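Local coordinates for avirulence protein AVRPPH3 (Pseudomonas syringae pv. phaseolicola, PDB 1UKF) that acts as a papain-like cysteine protease of the peptidase C58 family, a bacterial avirulence factor that works inside infected plant cells, at residues L2-S6 against L150-S155; C18-E24 against R50-H55. All coordinates share one frame; numbering follows the deposited sequence.

Overall arrangement
Interaction 1 joins the N-terminal turn 2-6 to strand 151-156, at the edge of the antiparallel sheet, where strand 6-9 is an outermost strand. Interaction 2 packs helix 18-27 against the long helix 46-67. Their centres lie about 20 Å apart and their nearest atoms about 9 Å, so they do not touch. The segments of interaction 2 both fall between those of interaction 1 along the chain. Each includes or neighbours a catalytic residue of this papain-like fold: Cys18 starts helix 18-27 in interaction 2, and Leu150 in interaction 1 lies beside Asp147. His132, on strand 130-139, completes the catalytic triad.

Interaction 1 (L2-S6 against L150-S155); sequences LSDFS and LGEFQS
Ser6 and Phe153 form an antiparallel, non-hydrogen-bonded pair with their CA atoms 4.3 Å apart, and just beside it Gln154 N donates to Phe5 O at 2.8 Å, with an N-H...O angle of 162°. The same carbonyl oxygen also receives a CA-H...O contact from Phe153 CA at 3.2 Å. Residues 2-5 form a turn closed by Phe5 N to Leu2 O, which sets Leu2 beside the Phe153 ring. A chi1 of -177° swings Leu2 CG anti to its own N, bringing CG within 3.6 Å of Phe153 CE2, with CD1 close by. Leu2 O lies at the edge of that ring. The small CB of Ser155 lets Phe5 CD2 (3.6 Å) and CE2 come close, and Gln154 O sits at the Phe5 ring edge. A water joins Ser6 OG, 2.6 Å away, to Glu152 O, over one face of the Phe153 ring. Leu163 of helix 160-173 packs against Leu2 and Phe5, while Leu150 and Gly151 form a classic beta bulge facing catalytic Asp147. Polar backbone contacts thus begin the pairing of edge strand 6-9 with strand 151-156, which bonds of Glu152 with Val7 and Ala8 continue, and Leu2 and Phe5 add apolar packing.

Interaction 2 (C18-E24 against R50-H55); sequences CAGLSTE and RGSERH
Gly20 and Gly51 let helices 18-27 and 46-67 approach to 6.8 Å between the axes of their short segments, with an angle of 120° between their directions. Gly20 CA lies 3.3 Å from Gly51 O in a CA-H...O contact. Gly51 O and His55 N press on Gly20, and Leu21 CD2 on Gly51, leaving room only for glycine hydrogens.

Arg54 spans the crossing. Its CB rests 3.8 Å from Gly20 CA. The chain then runs extended from CG to NE, carrying CD past Thr23, whose CG2 is 3.9 Å away, and past Gly20 O. At the tip, NE and NH2 grip a single carboxylate oxygen side-on: Glu24 OE1 is 2.7 Å from Arg54 NE and 3.0 Å from Arg54 NH2. The carboxylate and guanidinium planes are only 20° apart. Glu24 reaches this position through a bend at chi2 (66°), and its OE2 is held by His40, so both carboxylate oxygens have partners. Arg50 lays its guanidinium over one face of that of Arg54, and the carboxylate probably offsets their like charges.

At the other end, Gly20 N donates to His55 ND1 at 3.1 Å, in the imidazole plane, consistent with ND1 acting as acceptor and the ring proton, if the ring is neutral, sitting on NE2.

Val81 and Asp84 of helix 73-84 touch Arg54, and Leu41 of helix 34-41 touches Leu21 and Glu24. Helix 46-67 thus packs on helix 18-27, the central, nucleophile-bearing helix of the papain-like fold, while Cys18, its CB pointing away from helix 46-67, meets His132 of strand 130-139.

Interaction 1 (L2-S6 against L150-S155)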
loop_
_atom_site.group_PDB
_atom_site.type_symbol
_atom_site.label_atom_id
_atom_site.label_comp_id
_atom_site.label_asym_id
_atom_site.label_seq_id
_atom_site.Cartn_x
_atom_site.Cartn_y
_atom_site.Cartn_z
ATOM N N LEU A 2 11.908 10.996 5.495
ATOM C CA LEU A 2 10.731 10.150 5.646
ATOM C C LEU A 2 10.146 10.253 7.053
ATOM O O LEU A 2 8.928 10.280 7.223
ATOM C CB LEU A 2 11.085 8.691 5.328
ATOM C CG LEU A 2 9.949 7.663 5.362
ATOM C CD1 LEU A 2 8.856 8.063 4.378
ATOM C CD2 LEU A 2 10.497 6.285 5.014
ATOM N N SER A 3 11.014 10.316 8.060
ATOM C CA SER A 3 10.562 10.416 9.443
ATOM C C SER A 3 9.777 11.702 9.678
ATOM O O SER A 3 8.954 11.778 10.591
ATOM C CB SER A 3 11.755 10.358 10.405
ATOM O OG SER A 3 12.644 11.436 10.185
ATOM N N ASP A 4 10.032 12.713 8.851
ATOM C CA ASP A 4 9.333 13.986 8.980
ATOM C C ASP A 4 7.852 13.837 8.648
ATOM O O ASP A 4 7.031 14.640 9.091
ATOM C CB ASP A 4 9.960 15.041 8.064
ATOM C CG ASP A 4 11.360 15.430 8.495
ATOM O OD1 ASP A 4 11.551 15.737 9.691
ATOM O OD2 ASP A 4 12.267 15.436 7.637
ATOM N N PHE A 5 7.513 12.807 7.875
ATOM C CA PHE A 5 6.122 12.561 7.495
ATOM C C PHE A 5 5.447 11.528 8.392
ATOM O O PHE A 5 4.247 11.295 8.282
ATOM C CB PHE A 5 6.033 12.083 6.042
ATOM C CG PHE A 5 6.501 13.094 5.039
ATOM C CD1 PHE A 5 7.741 12.967 4.433
ATOM C CD2 PHE A 5 5.697 14.179 4.704
ATOM C CE1 PHE A 5 8.181 13.908 3.502
ATOM C CE2 PHE A 5 6.125 15.127 3.778
ATOM C CZ PHE A 5 7.370 14.991 3.175
ATOM N N SER A 6 6.216 10.918 9.285
ATOM C CA SER A 6 5.670 9.904 10.178
ATOM C C SER A 6 4.662 10.450 11.182
ATOM O O SER A 6 4.923 11.452 11.851
ATOM C CB SER A 6 6.802 9.214 10.943
ATOM O OG SER A 6 6.276 8.289 11.877
ATOM N N LEU A 150 6.482 -0.103 8.320
ATOM C CA LEU A 150 6.869 1.134 8.993
ATOM C C LEU A 150 5.830 1.871 9.822
ATOM O O LEU A 150 6.159 2.438 10.868
ATOM C CB LEU A 150 7.429 2.100 7.946
ATOM C CG LEU A 150 8.605 1.570 7.119
ATOM C CD1 LEU A 150 8.807 2.437 5.890
ATOM C CD2 LEU A 150 9.861 1.537 7.980
ATOM N N GLY A 151 4.589 1.891 9.354
ATOM C CA GLY A 151 3.545 2.596 10.076
ATOM C C GLY A 151 2.818 3.557 9.158
ATOM O O GLY A 151 2.813 3.373 7.934
ATOM N N GLU A 152 2.209 4.588 9.738
ATOM C CA GLU A 152 1.461 5.560 8.953
ATOM C C GLU A 152 2.197 6.883 8.801
ATOM O O GLU A 152 2.838 7.374 9.738
ATOM C CB GLU A 152 0.080 5.808 9.576
ATOM C CG GLU A 152 -0.850 6.618 8.663
ATOM C CD GLU A 152 -2.265 6.762 9.201
ATOM O OE1 GLU A 152 -2.835 5.758 9.680
ATOM O OE2 GLU A 152 -2.811 7.886 9.123
ATOM N N PHE A 153 2.099 7.442 7.600
ATOM C CA PHE A 153 2.721 8.712 7.257
ATOM C C PHE A 153 1.637 9.619 6.703
ATOM O O PHE A 153 0.624 9.145 6.182
ATOM C CB PHE A 153 3.802 8.516 6.192
ATOM C CG PHE A 153 4.888 7.563 6.597
ATOM C CD1 PHE A 153 4.699 6.187 6.501
ATOM C CD2 PHE A 153 6.088 8.043 7.106
ATOM C CE1 PHE A 153 5.693 5.299 6.913
ATOM C CE2 PHE A 153 7.088 7.169 7.520
ATOM C CZ PHE A 153 6.890 5.792 7.423
ATOM N N GLN A 154 1.852 10.922 6.813
ATOM C CA GLN A 154 0.894 11.889 6.306
ATOM C C GLN A 154 1.607 13.105 5.753
ATOM O O GLN A 154 2.676 13.492 6.236
ATOM C CB GLN A 154 -0.076 12.317 7.410
ATOM C CG GLN A 154 -1.135 11.272 7.737
ATOM C CD GLN A 154 -2.072 11.718 8.839
ATOM O OE1 GLN A 154 -2.284 12.916 9.037
ATOM N NE2 GLN A 154 -2.655 10.757 9.552
ATOM N N SER A 155 1.012 13.696 4.724
ATOM C CA SER A 155 1.560 14.886 4.093
ATOM C C SER A 155 0.419 15.622 3.423
ATOM O O SER A 155 -0.693 15.112 3.323
ATOM C CB SER A 155 2.588 14.510 3.020
ATOM O OG SER A 155 1.960 13.988 1.856
HETATM O O HOH W 1 5.409 6.150 10.592
#

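Interaction 2 (C18-E24 against R50-H55)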
loop_
_atom_site.group_PDB
_atom_site.type_symbol
_atom_site.label_atom_id
_atom_site.label_comp_id
_atom_site.label_asym_id
_atom_site.label_seq_id
_atom_site.Cartn_x
_atom_site.Cartn_y
_atom_site.Cartn_z
ATOM N N CYS A 18 1.263 -8.262 4.394
ATOM C CA CYS A 18 1.133 -6.882 3.931
ATOM C C CYS A 18 -0.108 -6.504 3.132
ATOM O O CYS A 18 -0.719 -5.470 3.415
ATOM C CB CYS A 18 2.397 -6.447 3.172
ATOM S SG CYS A 18 3.042 -7.576 1.914
ATOM N N ALA A 19 -0.495 -7.310 2.146
ATOM C CA ALA A 19 -1.678 -6.982 1.359
ATOM C C ALA A 19 -2.922 -6.962 2.246
ATOM O O ALA A 19 -3.761 -6.067 2.126
ATOM C CB ALA A 19 -1.853 -7.977 0.216
ATOM N N GLY A 20 -3.036 -7.950 3.130
ATOM C CA GLY A 20 -4.175 -8.019 4.029
ATOM C C GLY A 20 -4.217 -6.857 5.009
ATOM O O GLY A 20 -5.274 -6.264 5.224
ATOM N N LEU A 21 -3.075 -6.537 5.616
ATOM C CA LEU A 21 -2.996 -5.425 6.558
ATOM C C LEU A 21 -3.285 -4.101 5.861
ATOM O O LEU A 21 -3.977 -3.243 6.411
ATOM C CB LEU A 21 -1.606 -5.361 7.198
ATOM C CG LEU A 21 -1.265 -6.450 8.220
ATOM C CD1 LEU A 21 0.222 -6.395 8.547
ATOM C CD2 LEU A 21 -2.106 -6.263 9.483
ATOM N N SER A 22 -2.751 -3.931 4.655
ATOM C CA SER A 22 -2.961 -2.704 3.900
ATOM C C SER A 22 -4.434 -2.530 3.559
ATOM O O SER A 22 -4.963 -1.415 3.609
ATOM C CB SER A 22 -2.117 -2.711 2.625
ATOM O OG SER A 22 -0.743 -2.617 2.948
ATOM N N THR A 23 -5.102 -3.627 3.214
ATOM C CA THR A 23 -6.517 -3.545 2.884
ATOM C C THR A 23 -7.333 -3.247 4.143
ATOM O O THR A 23 -8.287 -2.468 4.093
ATOM C CB THR A 23 -7.008 -4.840 2.209
ATOM O OG1 THR A 23 -6.250 -5.057 1.010
ATOM C CG2 THR A 23 -8.479 -4.725 1.830
ATOM N N GLU A 24 -6.957 -3.843 5.273
ATOM C CA GLU A 24 -7.662 -3.577 6.527
ATOM C C GLU A 24 -7.495 -2.091 6.860
ATOM O O GLU A 24 -8.439 -1.436 7.299
ATOM C CB GLU A 24 -7.097 -4.455 7.653
ATOM C CG GLU A 24 -7.638 -4.165 9.061
ATOM C CD GLU A 24 -9.116 -4.478 9.236
ATOM O OE1 GLU A 24 -9.729 -5.097 8.341
ATOM O OE2 GLU A 24 -9.669 -4.109 10.296
ATOM N N ARG A 50 -7.700 -9.596 11.575
ATOM C CA ARG A 50 -8.533 -9.283 10.419
ATOM C C ARG A 50 -7.633 -9.155 9.191
ATOM O O ARG A 50 -7.971 -9.637 8.106
ATOM C CB ARG A 50 -9.304 -7.978 10.640
ATOM C CG ARG A 50 -10.464 -7.780 9.678
ATOM C CD ARG A 50 -11.592 -8.760 9.972
ATOM N NE ARG A 50 -12.629 -8.739 8.943
ATOM C CZ ARG A 50 -12.475 -9.219 7.713
ATOM N NH1 ARG A 50 -11.321 -9.763 7.348
ATOM N NH2 ARG A 50 -13.475 -9.153 6.844
ATOM N N GLY A 51 -6.487 -8.505 9.368
ATOM C CA GLY A 51 -5.552 -8.340 8.271
ATOM C C GLY A 51 -5.060 -9.689 7.789
ATOM O O GLY A 51 -4.894 -9.909 6.591
ATOM N N SER A 52 -4.825 -10.604 8.723
ATOM C CA SER A 52 -4.367 -11.939 8.366
ATOM C C SER A 52 -5.441 -12.653 7.549
ATOM O O SER A 52 -5.138 -13.322 6.558
ATOM C CB SER A 52 -4.041 -12.745 9.628
ATOM O OG SER A 52 -3.589 -14.045 9.295
ATOM N N GLU A 53 -6.696 -12.499 7.960
ATOM C CA GLU A 53 -7.815 -13.114 7.252
ATOM C C GLU A 53 -7.902 -12.550 5.838
ATOM O O GLU A 53 -8.125 -13.288 4.878
ATOM C CB GLU A 53 -9.130 -12.847 7.985
ATOM C CG GLU A 53 -9.243 -13.490 9.354
ATOM C CD GLU A 53 -10.598 -13.239 9.985
ATOM O OE1 GLU A 53 -11.617 -13.606 9.362
ATOM O OE2 GLU A 53 -10.646 -12.673 11.098
ATOM N N ARG A 54 -7.740 -11.238 5.705
ATOM C CA ARG A 54 -7.785 -10.625 4.386
ATOM C C ARG A 54 -6.607 -11.112 3.555
ATOM O O ARG A 54 -6.738 -11.325 2.349
ATOM C CB ARG A 54 -7.744 -9.099 4.485
ATOM C CG ARG A 54 -8.954 -8.479 5.169
ATOM C CD ARG A 54 -8.934 -6.960 5.038
ATOM N NE ARG A 54 -9.927 -6.308 5.891
ATOM C CZ ARG A 54 -11.237 -6.298 5.662
ATOM N NH1 ARG A 54 -11.739 -6.902 4.593
ATOM N NH2 ARG A 54 -12.050 -5.686 6.516
ATOM N N HIS A 55 -5.453 -11.299 4.189
ATOM C CA HIS A 55 -4.300 -11.765 3.443
ATOM C C HIS A 55 -4.547 -13.181 2.928
ATOM O O HIS A 55 -4.004 -13.579 1.894
ATOM C CB HIS A 55 -3.033 -11.730 4.296
ATOM C CG HIS A 55 -1.782 -11.685 3.482
ATOM N ND1 HIS A 55 -1.412 -10.571 2.761
ATOM C CD2 HIS A 55 -0.869 -12.642 3.197
ATOM C CE1 HIS A 55 -0.325 -10.845 2.062
ATOM N NE2 HIS A 55 0.025 -12.095 2.307
#